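Long-range contact in LPXTG cell wall surface protein (Streptococcus gordonii, PDB 4IGB), which is probably a surface adhesin, anchored to the peptidoglycan of the cell wall and built from at least two beta-rich N-terminal domains: residues D[297-302]-D[383-388]. Residues are numbered along the deposited sequence; the frame is centred on the assembly and turned at random.
Sequences QDVTYK and TATNKK
The Tyr301 ring has the Thr383 methyl CG2 set obliquely against it, 4.2 Å from CE2, while Leu331, Val286, Ile397 and Asn399 supply further neighbours of the tyrosine. A second flat group, the Asp298 carboxylate, lies on the opposite face of the sheet, where OD1 approaches the Ala384 methyl CB at 3.8 Å. The Gln297 amide leads away from 383-388, its NE2 bonded to Asp295 O. Back on the tyrosine's side, Val299 and Thr383 run alongside each other, pointing the same way, with Leu331 as common neighbour; the position of Thr383 CG2 is less sure. Two strands carry these groups, antiparallel at 144°. Val299 N donates to Thr383 O at 2.8 Å, almost straight at the hydrogen (176°), while the return bond from Thr383 N is weak, and uncertain because Val299 O sits too close to CG2. A water bridges Thr300 OG1 and Thr383 O, so that carbonyl accepts twice. Past the non-hydrogen-bonded pair Asp298–Ala384, Thr385 N donates to Gln297 O at 3.0 Å. Thr385 turns OG1 between its own backbone N and carbonyl carbon (chi1 62°), where it takes the Gln297 N-H at 2.8 Å and also bonds Lys294 O. The hydroxyl thus ties the C-terminal end of strand 377-385 to the connection between strands 283-291 and 298-305. This is antiparallel pairing of neighbouring inner strands, Val299 and Tyr301 on the buried face, in the N2 domain, a beta-rich fold of the adhesin clan.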
loop_
_atom_site.group_PDB
_atom_site.type_symbol
_atom_site.label_atom_id
_atom_site.label_comp_id
_atom_site.label_asym_id
_atom_site.label_seq_id
_atom_site.Cartn_x
_atom_site.Cartn_y
_atom_site.Cartn_z
ATOM N N GLN D 297 -12.219 -39.804 -18.646
ATOM C CA GLN D 297 -12.893 -39.622 -17.361
ATOM C C GLN D 297 -13.216 -38.146 -17.099
ATOM O O GLN D 297 -12.318 -37.307 -16.984
ATOM C CB GLN D 297 -12.041 -40.185 -16.217
ATOM C CG GLN D 297 -11.650 -41.650 -16.386
ATOM C CD GLN D 297 -12.844 -42.545 -16.672
ATOM O OE1 GLN D 297 -13.762 -42.660 -15.855
ATOM N NE2 GLN D 297 -12.842 -43.175 -17.846
ATOM N N ASP D 298 -14.503 -37.836 -17.006
ATOM C CA ASP D 298 -14.932 -36.471 -16.723
ATOM C C ASP D 298 -14.380 -35.941 -15.398
ATOM O O ASP D 298 -14.373 -36.640 -14.390
ATOM C CB ASP D 298 -16.458 -36.367 -16.747
ATOM C CG ASP D 298 -17.035 -36.655 -18.122
ATOM O OD1 ASP D 298 -16.269 -36.578 -19.115
ATOM O OD2 ASP D 298 -18.249 -36.952 -18.210
ATOM N N VAL D 299 -13.901 -34.703 -15.428
ATOM C CA VAL D 299 -13.416 -33.998 -14.248
ATOM C C VAL D 299 -13.977 -32.585 -14.316
ATOM O O VAL D 299 -13.604 -31.798 -15.180
ATOM C CB VAL D 299 -11.875 -33.913 -14.229
ATOM C CG1 VAL D 299 -11.404 -33.011 -13.102
ATOM C CG2 VAL D 299 -11.249 -35.310 -14.134
ATOM N N THR D 300 -14.890 -32.258 -13.417
ATOM C CA THR D 300 -15.541 -30.962 -13.475
ATOM C C THR D 300 -15.087 -30.038 -12.335
ATOM O O THR D 300 -15.083 -30.428 -11.160
ATOM C CB THR D 300 -17.082 -31.125 -13.468
ATOM O OG1 THR D 300 -17.480 -32.005 -14.535
ATOM C CG2 THR D 300 -17.774 -29.770 -13.616
ATOM N N TYR D 301 -14.703 -28.815 -12.691
ATOM C CA TYR D 301 -14.268 -27.831 -11.710
ATOM C C TYR D 301 -15.300 -26.735 -11.531
ATOM O O TYR D 301 -15.771 -26.147 -12.504
ATOM C CB TYR D 301 -12.954 -27.184 -12.129
ATOM C CG TYR D 301 -11.774 -28.111 -12.135
ATOM C CD1 TYR D 301 -11.110 -28.433 -10.958
ATOM C CD2 TYR D 301 -11.304 -28.653 -13.327
ATOM C CE1 TYR D 301 -10.009 -29.275 -10.962
ATOM C CE2 TYR D 301 -10.203 -29.495 -13.346
ATOM C CZ TYR D 301 -9.561 -29.806 -12.164
ATOM O OH TYR D 301 -8.471 -30.650 -12.187
ATOM N N LYS D 302 -15.648 -26.459 -10.282
ATOM C CA LYS D 302 -16.547 -25.358 -9.990
ATOM C C LYS D 302 -15.748 -24.334 -9.206
ATOM O O LYS D 302 -15.185 -24.646 -8.154
ATOM C CB LYS D 302 -17.758 -25.844 -9.195
ATOM C CG LYS D 302 -18.813 -24.783 -8.923
ATOM C CD LYS D 302 -20.014 -25.409 -8.228
ATOM C CE LYS D 302 -20.937 -24.360 -7.635
ATOM N NZ LYS D 302 -22.145 -24.991 -7.024
ATOM N N THR D 383 -14.093 -30.809 -18.119
ATOM C CA THR D 383 -12.851 -31.356 -18.643
ATOM C C THR D 383 -12.927 -32.884 -18.631
ATOM O O THR D 383 -13.770 -33.470 -17.947
ATOM C CB THR D 383 -11.628 -30.866 -17.824
ATOM O OG1 THR D 383 -10.492 -30.749 -18.683
ATOM C CG2 THR D 383 -11.295 -31.828 -16.703
ATOM N N ALA D 384 -12.065 -33.531 -19.408
ATOM C CA ALA D 384 -11.979 -34.988 -19.384
ATOM C C ALA D 384 -10.535 -35.415 -19.551
ATOM O O ALA D 384 -9.776 -34.785 -20.286
ATOM C CB ALA D 384 -12.852 -35.610 -20.472
ATOM N N THR D 385 -10.152 -36.473 -18.847
ATOM C CA THR D 385 -8.811 -37.018 -18.976
ATOM C C THR D 385 -8.572 -37.536 -20.387
ATOM O O THR D 385 -9.485 -38.041 -21.047
ATOM C CB THR D 385 -8.560 -38.171 -17.994
ATOM O OG1 THR D 385 -9.472 -39.244 -18.270
ATOM C CG2 THR D 385 -8.719 -37.689 -16.547
ATOM N N ASN D 386 -7.331 -37.398 -20.833
ATOM C CA ASN D 386 -6.899 -37.895 -22.128
ATOM C C ASN D 386 -6.028 -39.129 -21.913
ATOM O O ASN D 386 -5.840 -39.573 -20.776
ATOM C CB ASN D 386 -6.121 -36.800 -22.860
ATOM C CG ASN D 386 -5.122 -36.099 -21.955
ATOM O OD1 ASN D 386 -4.455 -36.743 -21.145
ATOM N ND2 ASN D 386 -5.038 -34.774 -22.064
ATOM N N LYS D 387 -5.500 -39.682 -22.999
ATOM C CA LYS D 387 -4.646 -40.865 -22.927
ATOM C C LYS D 387 -3.448 -40.673 -21.990
ATOM O O LYS D 387 -2.893 -41.641 -21.475
ATOM C CB LYS D 387 -4.170 -41.258 -24.332
ATOM C CG LYS D 387 -2.922 -42.138 -24.373
ATOM C CD LYS D 387 -3.218 -43.585 -24.000
ATOM C CE LYS D 387 -1.935 -44.407 -23.982
ATOM N NZ LYS D 387 -2.181 -45.862 -23.779
ATOM N N LYS D 388 -3.060 -39.422 -21.766
ATOM C CA LYS D 388 -1.867 -39.115 -20.973
ATOM C C LYS D 388 -2.012 -39.396 -19.472
ATOM O O LYS D 388 -1.076 -39.160 -18.710
ATOM C CB LYS D 388 -1.440 -37.661 -21.184
ATOM C CG LYS D 388 -1.105 -37.313 -22.625
ATOM C CD LYS D 388 -0.892 -35.815 -22.790
ATOM C CE LYS D 388 -0.874 -35.417 -24.260
ATOM N NZ LYS D 388 -1.053 -33.947 -24.438
HETATM O O HOH W 1 -16.525 -32.540 -16.975
#